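Local coordinates for PH1570-like domain-containing protein (Pyrococcus horikoshii, PDB 2HQ4) that is of unknown function but folds as a single disulfide-containing chain that combines helices with a large antiparallel beta sheet, at residues A[21-26]-A[30-35]; A[53-56]-A[60-63]; A[119-122]-A[127-130]. All coordinates share one frame; numbering follows the deposited sequence.

How the contacts relate
The three contacts follow one another along the chain, each closing before the next opens, and each joins neighbouring elements. Contacts 1 and 3 are beta hairpins on the same antiparallel sheet, their centres about 21 Å apart: strands 22-25 and 30-36 form one pair, strands 119-123 and 126-130 the other, with strands 141-145 and 134-136 lying between them. Contact 2 joins the end of helix 40-55 to the start of helix 61-70. Contacts 1 and 2 share a neighbourhood, their centres about 18 Å apart, because helix 40-55 packs on the first hairpin. Contact 3 lies across the chain's centre from contact 2, about 32 Å away between centres.

Contact 1: residues A[21-26]-A[30-35]; sequences NGFKDE and VEVKFY
Asp25 N donates to Val30 O at 2.8 Å, and Val30 N answers to Asp25 O. At the other end of the hairpin Phe34 N bonds to Asn21 O at 2.9 Å, and the side chain repeats the link, Asn21 ND2 donating to Phe34 O at 3.0 Å. Asn21 CG lies between the backbone N and the carbonyl carbon (chi1 70°), which brings ND2 to that carbonyl and stands the amide steeply, at 78°, against the Tyr35 ring. Asn21 CB meanwhile sits over one face of the Phe34 ring, 4.2 Å from its centroid; an alanine in place of Phe34 would probably leave Asn21 CB without its CH-pi partner and open a gap toward Leu43 of helix 40-55. A CB on Gly22 would run into Val32 O and Lys33 CG. Farther along, Val32 CG1 lies over a face of the Phe23 ring, 3.4 Å from Phe23 CE1, while Phe23 CE2 meets Val30 CG1 obliquely at 3.8 Å. Lys24 and Glu31 extend alongside each other, Lys24 CE 3.5 Å from Glu31 OE2; their opposite charges lie near without forming a salt bridge, Lys24 NZ pairing with Glu26 and Glu31 OE1 with Leu2 N. The hairpin lies between strands 16-19 and 141-145, with helix 40-55 packed against Phe23 and Phe34 through Leu43.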
loop_
_atom_site.group_PDB
_atom_site.type_symbol
_atom_site.label_atom_id
_atom_site.label_comp_id
_atom_site.label_asym_id
_atom_site.label_seq_id
_atom_site.Cartn_x
_atom_site.Cartn_y
_atom_site.Cartn_z
ATOM N N ASN A 21 -3.883 -6.843 7.548
ATOM C CA ASN A 21 -4.074 -5.870 6.454
ATOM C C ASN A 21 -2.954 -4.839 6.448
ATOM O O ASN A 21 -3.181 -3.672 6.097
ATOM C CB ASN A 21 -5.447 -5.139 6.576
ATOM C CG ASN A 21 -5.482 -4.169 7.764
ATOM O OD1 ASN A 21 -4.945 -4.449 8.850
ATOM N ND2 ASN A 21 -6.094 -3.026 7.559
ATOM N N GLY A 22 -1.737 -5.256 6.801
ATOM C CA GLY A 22 -0.621 -4.280 6.778
ATOM C C GLY A 22 0.700 -4.848 7.223
ATOM O O GLY A 22 0.818 -6.049 7.539
ATOM N N PHE A 23 1.721 -3.991 7.268
ATOM C CA PHE A 23 2.978 -4.388 7.899
ATOM C C PHE A 23 3.664 -3.170 8.530
ATOM O O PHE A 23 3.433 -2.035 8.105
ATOM C CB PHE A 23 3.893 -5.189 6.922
ATOM C CG PHE A 23 4.549 -4.349 5.819
ATOM C CD1 PHE A 23 4.041 -4.354 4.530
ATOM C CD2 PHE A 23 5.729 -3.619 6.088
ATOM C CE1 PHE A 23 4.676 -3.585 3.488
ATOM C CE2 PHE A 23 6.334 -2.849 5.113
ATOM C CZ PHE A 23 5.820 -2.839 3.805
ATOM N N LYS A 24 4.469 -3.436 9.561
ATOM C CA LYS A 24 5.224 -2.424 10.273
ATOM C C LYS A 24 6.702 -2.823 10.277
ATOM O O LYS A 24 7.065 -3.846 10.864
ATOM C CB LYS A 24 4.754 -2.330 11.722
ATOM C CG LYS A 24 5.491 -1.261 12.544
ATOM C CD LYS A 24 5.002 -1.235 14.012
ATOM C CE LYS A 24 5.675 -0.061 14.751
ATOM N NZ LYS A 24 5.314 -0.022 16.189
ATOM N N ASP A 25 7.535 -1.992 9.669
ATOM C CA ASP A 25 8.964 -2.277 9.630
ATOM C C ASP A 25 9.726 -1.171 10.348
ATOM O O ASP A 25 9.796 -0.031 9.846
ATOM C CB ASP A 25 9.429 -2.391 8.193
ATOM C CG ASP A 25 10.818 -2.962 8.102
ATOM O OD1 ASP A 25 11.739 -2.322 8.663
ATOM O OD2 ASP A 25 10.989 -4.012 7.456
ATOM N N GLU A 26 10.288 -1.505 11.502
ATOM C CA GLU A 26 10.992 -0.490 12.326
ATOM C C GLU A 26 12.473 -0.303 11.927
ATOM O O GLU A 26 13.111 0.652 12.361
ATOM C CB GLU A 26 10.869 -0.822 13.808
ATOM C CG GLU A 26 9.431 -0.890 14.284
ATOM C CD GLU A 26 9.327 -0.938 15.798
ATOM O OE1 GLU A 26 9.741 -1.942 16.378
ATOM O OE2 GLU A 26 8.823 0.023 16.424
ATOM N N VAL A 30 8.840 1.909 7.767
ATOM C CA VAL A 30 7.801 1.840 6.717
ATOM C C VAL A 30 6.608 1.150 7.373
ATOM O O VAL A 30 6.746 0.071 7.918
ATOM C CB VAL A 30 8.266 1.044 5.455
ATOM C CG1 VAL A 30 7.125 0.833 4.447
ATOM C CG2 VAL A 30 9.459 1.725 4.739
ATOM N N GLU A 31 5.451 1.804 7.350
ATOM C CA GLU A 31 4.240 1.279 7.967
ATOM C C GLU A 31 3.171 1.544 6.951
ATOM O O GLU A 31 3.052 2.667 6.433
ATOM C CB GLU A 31 3.895 2.049 9.259
ATOM C CG GLU A 31 5.017 2.000 10.314
ATOM C CD GLU A 31 4.657 2.670 11.611
ATOM O OE1 GLU A 31 3.548 3.229 11.699
ATOM O OE2 GLU A 31 5.503 2.632 12.538
ATOM N N VAL A 32 2.397 0.507 6.659
ATOM C CA VAL A 32 1.312 0.613 5.687
ATOM C C VAL A 32 0.154 -0.315 6.105
ATOM O O VAL A 32 0.396 -1.423 6.598
ATOM C CB VAL A 32 1.801 0.344 4.216
ATOM C CG1 VAL A 32 2.496 -1.050 4.059
ATOM C CG2 VAL A 32 0.626 0.552 3.165
ATOM N N LYS A 33 -1.074 0.164 5.949
ATOM C CA LYS A 33 -2.266 -0.678 6.111
ATOM C C LYS A 33 -3.166 -0.393 4.914
ATOM O O LYS A 33 -3.075 0.669 4.309
ATOM C CB LYS A 33 -2.991 -0.328 7.424
ATOM C CG LYS A 33 -2.276 -0.767 8.731
ATOM C CD LYS A 33 -2.980 -0.326 10.045
ATOM C CE LYS A 33 -3.278 1.171 10.116
ATOM N NZ LYS A 33 -3.925 1.668 11.437
ATOM N N PHE A 34 -4.020 -1.343 4.540
ATOM C CA PHE A 34 -4.915 -1.124 3.396
ATOM C C PHE A 34 -6.328 -1.449 3.794
ATOM O O PHE A 34 -6.554 -2.227 4.746
ATOM C CB PHE A 34 -4.489 -1.958 2.167
ATOM C CG PHE A 34 -4.754 -3.415 2.303
ATOM C CD1 PHE A 34 -3.768 -4.263 2.790
ATOM C CD2 PHE A 34 -6.015 -3.958 1.924
ATOM C CE1 PHE A 34 -3.990 -5.651 2.928
ATOM C CE2 PHE A 34 -6.262 -5.341 2.103
ATOM C CZ PHE A 34 -5.235 -6.189 2.582
ATOM N N TYR A 35 -7.268 -0.800 3.101
ATOM C CA TYR A 35 -8.733 -0.936 3.361
ATOM C C TYR A 35 -9.403 -1.094 2.010
ATOM O O TYR A 35 -8.889 -0.626 1.021
ATOM C CB TYR A 35 -9.250 0.305 4.140
ATOM C CG TYR A 35 -8.543 0.327 5.469
ATOM C CD1 TYR A 35 -9.026 -0.435 6.531
ATOM C CD2 TYR A 35 -7.336 1.014 5.625
ATOM C CE1 TYR A 35 -8.327 -0.509 7.736
ATOM C CE2 TYR A 35 -6.614 0.922 6.829
ATOM C CZ TYR A 35 -7.152 0.203 7.871
ATOM O OH TYR A 35 -6.473 0.117 9.059
#

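Contact 2: residues A[53-56]-A[60-63]; sequences PEYG and VYPF
The Tyr55 ring lays one face against the backbone that begins the next helix: Tyr61 N lies 3.6 Å above its plane, offset toward the rim, and Val60 C sits over the same face. Around that ring, Tyr55 CE1 meets Tyr61 CB at 3.4 Å, and Tyr55 CE2 meets Pro62 CD at 3.5 Å, the proline ring coming in obliquely. The two tyrosine side chains run side by side in the same direction. Tyr55 CG, anti to the carbonyl carbon (chi1 -78°), directs the ring at the start of helix 61-70, and its hydroxyl is hydrogen-bonded to Glu13 of strand 10-13. Nearer the backbone, Tyr55 CB rests 4.1 Å from Val60 CG2. That same methyl presses on Gly56 O at 3.3 Å, and the buried carbonyl has no polar partner in the model. Gly56, with its positive phi of 71°, turns the chain out of the first helix, while Val60 takes the N-cap position of the second and Pro62 fills its first turn, where a missing N-H costs little. This is a helix-loop-helix connection in which Tyr55, with Tyr48 and Tyr51 of helix 40-55, packs on the start of the second helix, which the Cys12-Cys65 disulfide ties to strand 10-13.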
loop_
_atom_site.group_PDB
_atom_site.type_symbol
_atom_site.label_atom_id
_atom_site.label_comp_id
_atom_site.label_asym_id
_atom_site.label_seq_id
_atom_site.Cartn_x
_atom_site.Cartn_y
_atom_site.Cartn_z
ATOM N N PRO A 53 18.006 -5.923 -1.038
ATOM C CA PRO A 53 19.420 -5.590 -0.844
ATOM C C PRO A 53 20.179 -6.481 0.149
ATOM O O PRO A 53 21.351 -6.740 -0.073
ATOM C CB PRO A 53 19.371 -4.141 -0.323
ATOM C CG PRO A 53 18.090 -3.563 -0.913
ATOM C CD PRO A 53 17.144 -4.751 -0.761
ATOM N N GLU A 54 19.551 -6.927 1.239
ATOM C CA GLU A 54 20.210 -7.834 2.185
ATOM C C GLU A 54 20.224 -9.286 1.712
ATOM O O GLU A 54 21.162 -10.007 2.029
ATOM C CB GLU A 54 19.541 -7.846 3.558
ATOM C CG GLU A 54 19.642 -6.621 4.368
ATOM C CD GLU A 54 18.571 -6.594 5.473
ATOM O OE1 GLU A 54 18.522 -7.546 6.314
ATOM O OE2 GLU A 54 17.789 -5.629 5.502
ATOM N N TYR A 55 19.202 -9.732 0.985
ATOM C CA TYR A 55 19.068 -11.166 0.636
ATOM C C TYR A 55 19.496 -11.604 -0.772
ATOM O O TYR A 55 19.712 -12.810 -1.020
ATOM C CB TYR A 55 17.618 -11.618 0.844
ATOM C CG TYR A 55 17.263 -11.865 2.304
ATOM C CD1 TYR A 55 17.352 -13.145 2.866
ATOM C CD2 TYR A 55 16.870 -10.818 3.112
ATOM C CE1 TYR A 55 17.062 -13.350 4.223
ATOM C CE2 TYR A 55 16.529 -11.009 4.428
ATOM C CZ TYR A 55 16.628 -12.271 4.983
ATOM O OH TYR A 55 16.299 -12.422 6.299
ATOM N N GLY A 56 19.570 -10.677 -1.715
ATOM C CA GLY A 56 19.604 -11.068 -3.133
ATOM C C GLY A 56 18.238 -11.592 -3.587
ATOM O O GLY A 56 17.303 -11.724 -2.773
ATOM N N VAL A 60 14.144 -14.498 -0.405
ATOM C CA VAL A 60 14.037 -13.347 0.472
ATOM C C VAL A 60 13.167 -13.822 1.607
ATOM O O VAL A 60 11.936 -13.865 1.484
ATOM C CB VAL A 60 13.397 -12.162 -0.245
ATOM C CG1 VAL A 60 13.281 -10.971 0.711
ATOM C CG2 VAL A 60 14.243 -11.799 -1.455
ATOM N N TYR A 61 13.816 -14.224 2.699
ATOM C CA TYR A 61 13.137 -14.803 3.861
ATOM C C TYR A 61 11.836 -14.072 4.343
ATOM O O TYR A 61 10.793 -14.720 4.455
ATOM C CB TYR A 61 14.131 -14.984 5.001
ATOM C CG TYR A 61 13.506 -15.503 6.243
ATOM C CD1 TYR A 61 13.463 -16.874 6.504
ATOM C CD2 TYR A 61 12.915 -14.623 7.149
ATOM C CE1 TYR A 61 12.853 -17.327 7.645
ATOM C CE2 TYR A 61 12.321 -15.052 8.244
ATOM C CZ TYR A 61 12.268 -16.396 8.502
ATOM O OH TYR A 61 11.641 -16.782 9.664
ATOM N N PRO A 62 11.916 -12.744 4.653
ATOM C CA PRO A 62 10.717 -12.031 5.126
ATOM C C PRO A 62 9.563 -12.077 4.160
ATOM O O PRO A 62 8.440 -12.112 4.629
ATOM C CB PRO A 62 11.186 -10.562 5.294
ATOM C CG PRO A 62 12.487 -10.450 4.467
ATOM C CD PRO A 62 13.103 -11.857 4.656
ATOM N N PHE A 63 9.854 -12.005 2.863
ATOM C CA PHE A 63 8.879 -12.174 1.774
ATOM C C PHE A 63 8.269 -13.588 1.745
ATOM O O PHE A 63 7.056 -13.740 1.623
ATOM C CB PHE A 63 9.559 -11.787 0.454
ATOM C CG PHE A 63 8.838 -12.202 -0.790
ATOM C CD1 PHE A 63 7.737 -11.470 -1.274
ATOM C CD2 PHE A 63 9.320 -13.273 -1.541
ATOM C CE1 PHE A 63 7.111 -11.836 -2.449
ATOM C CE2 PHE A 63 8.706 -13.654 -2.763
ATOM C CZ PHE A 63 7.603 -12.937 -3.225
#

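Contact 3: residues A[119-122]-A[127-130]; sequences KIYK and YLAV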
loop_
_atom_site.group_PDB
_atom_site.type_symbol
_atom_site.label_atom_id
_atom_site.label_comp_id
_atom_site.label_asym_id
_atom_site.label_seq_id
_atom_site.Cartn_x
_atom_site.Cartn_y
_atom_site.Cartn_z
ATOM N N LYS A 119 -3.259 14.894 -4.259
ATOM C CA LYS A 119 -2.978 15.104 -5.663
ATOM C C LYS A 119 -3.736 14.052 -6.513
ATOM O O LYS A 119 -3.702 12.840 -6.205
ATOM C CB LYS A 119 -1.479 15.067 -5.883
ATOM C CG LYS A 119 -1.065 15.607 -7.210
ATOM C CD LYS A 119 0.359 16.088 -7.158
ATOM C CE LYS A 119 0.970 16.089 -8.563
ATOM N NZ LYS A 119 0.316 17.141 -9.380
ATOM N N ILE A 120 -4.439 14.515 -7.553
ATOM C CA ILE A 120 -5.283 13.631 -8.336
ATOM C C ILE A 120 -4.668 13.367 -9.692
ATOM O O ILE A 120 -4.176 14.308 -10.352
ATOM C CB ILE A 120 -6.744 14.199 -8.511
ATOM C CG1 ILE A 120 -7.337 14.689 -7.174
ATOM C CG2 ILE A 120 -7.646 13.168 -9.198
ATOM C CD1 ILE A 120 -7.435 13.617 -6.034
ATOM N N TYR A 121 -4.677 12.097 -10.108
ATOM C CA TYR A 121 -4.157 11.712 -11.404
ATOM C C TYR A 121 -5.206 10.930 -12.185
ATOM O O TYR A 121 -5.987 10.169 -11.592
ATOM C CB TYR A 121 -2.888 10.865 -11.289
ATOM C CG TYR A 121 -1.746 11.454 -10.476
ATOM C CD1 TYR A 121 -0.642 12.063 -11.106
ATOM C CD2 TYR A 121 -1.747 11.359 -9.077
ATOM C CE1 TYR A 121 0.432 12.570 -10.346
ATOM C CE2 TYR A 121 -0.709 11.875 -8.308
ATOM C CZ TYR A 121 0.374 12.482 -8.944
ATOM O OH TYR A 121 1.393 12.941 -8.157
ATOM N N LYS A 122 -5.237 11.102 -13.499
ATOM C CA LYS A 122 -6.102 10.256 -14.322
ATOM C C LYS A 122 -5.293 9.080 -14.873
ATOM O O LYS A 122 -4.199 9.247 -15.414
ATOM C CB LYS A 122 -6.780 11.045 -15.445
ATOM C CG LYS A 122 -8.011 10.323 -16.054
ATOM C CD LYS A 122 -8.673 11.106 -17.201
ATOM C CE LYS A 122 -9.617 12.204 -16.702
ATOM N NZ LYS A 122 -10.509 12.748 -17.775
ATOM N N TYR A 127 -9.557 7.426 -11.447
ATOM C CA TYR A 127 -8.753 8.404 -10.723
ATOM C C TYR A 127 -7.930 7.750 -9.608
ATOM O O TYR A 127 -8.419 6.820 -8.918
ATOM C CB TYR A 127 -9.665 9.468 -10.095
ATOM C CG TYR A 127 -10.331 10.357 -11.122
ATOM C CD1 TYR A 127 -9.574 11.292 -11.843
ATOM C CD2 TYR A 127 -11.714 10.278 -11.368
ATOM C CE1 TYR A 127 -10.161 12.125 -12.793
ATOM C CE2 TYR A 127 -12.333 11.118 -12.345
ATOM C CZ TYR A 127 -11.541 12.028 -13.045
ATOM O OH TYR A 127 -12.088 12.873 -13.991
ATOM N N LEU A 128 -6.721 8.296 -9.431
ATOM C CA LEU A 128 -5.770 7.944 -8.380
ATOM C C LEU A 128 -5.532 9.183 -7.563
ATOM O O LEU A 128 -5.201 10.245 -8.122
ATOM C CB LEU A 128 -4.438 7.515 -9.053
ATOM C CG LEU A 128 -3.214 7.351 -8.131
ATOM C CD1 LEU A 128 -3.356 6.090 -7.304
ATOM C CD2 LEU A 128 -1.942 7.263 -8.946
ATOM N N ALA A 129 -5.709 9.073 -6.256
ATOM C CA ALA A 129 -5.528 10.204 -5.362
ATOM C C ALA A 129 -4.360 9.894 -4.472
ATOM O O ALA A 129 -4.391 8.886 -3.753
ATOM C CB ALA A 129 -6.784 10.430 -4.529
ATOM N N VAL A 130 -3.329 10.730 -4.530
ATOM C CA VAL A 130 -2.130 10.550 -3.704
ATOM C C VAL A 130 -2.079 11.664 -2.639
ATOM O O VAL A 130 -1.888 12.858 -2.980
ATOM C CB VAL A 130 -0.812 10.473 -4.575
ATOM C CG1 VAL A 130 0.407 10.164 -3.729
ATOM C CG2 VAL A 130 -0.940 9.470 -5.688
#
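Ile120 and Ala129 face each other in a non-hydrogen-bonded pair, Ile120 CD1 touching Ala129 CB at 3.6 Å. The branch methyl of the same isoleucine, Ile120 CG2, reaches diagonally to Tyr127 CD1 at 3.8 Å, so one side chain bridges two neighbours on that face of the sheet. On the other face, the Tyr121 ring slants across the opposite strand: Tyr121 CE2 comes within 3.6 Å of Val130 CG2, and Tyr121 CD2 meets Leu128 CD2 more loosely at 4.1 Å. The ring takes this course because chi1 of -55° places its CG beside the backbone N, sending it diagonally toward Val130.

Between the two faces run the backbone bonds. Val130 N donates to Lys119 O at 2.7 Å in a nearly straight bond, in the carbonyl plane. The return bond, from Lys119 N to Val130 O, meets its carbonyl differently, the donor standing 39° above the plane. Leu128 O is held by Tyr121 N at 2.8 Å and also lies at the edge of the Tyr121 ring, near its plane; Leu128 N returns a bond to Tyr121 O at 3.0 Å. At the polar edge, Lys122 runs beside Tyr127, its methylene CE lying 3.7 Å from Tyr127 OH, while Lys119 carries its amine off the sheet.

Helix 150-155 packs on the Leu128 and Val130 side through Leu155, and strands 87-88 and 134-136 flank the pair. The arrangement is a tight antiparallel beta hairpin, its short strands at 156° to each other and joined by a two-residue connection, embedded in a larger antiparallel sheet.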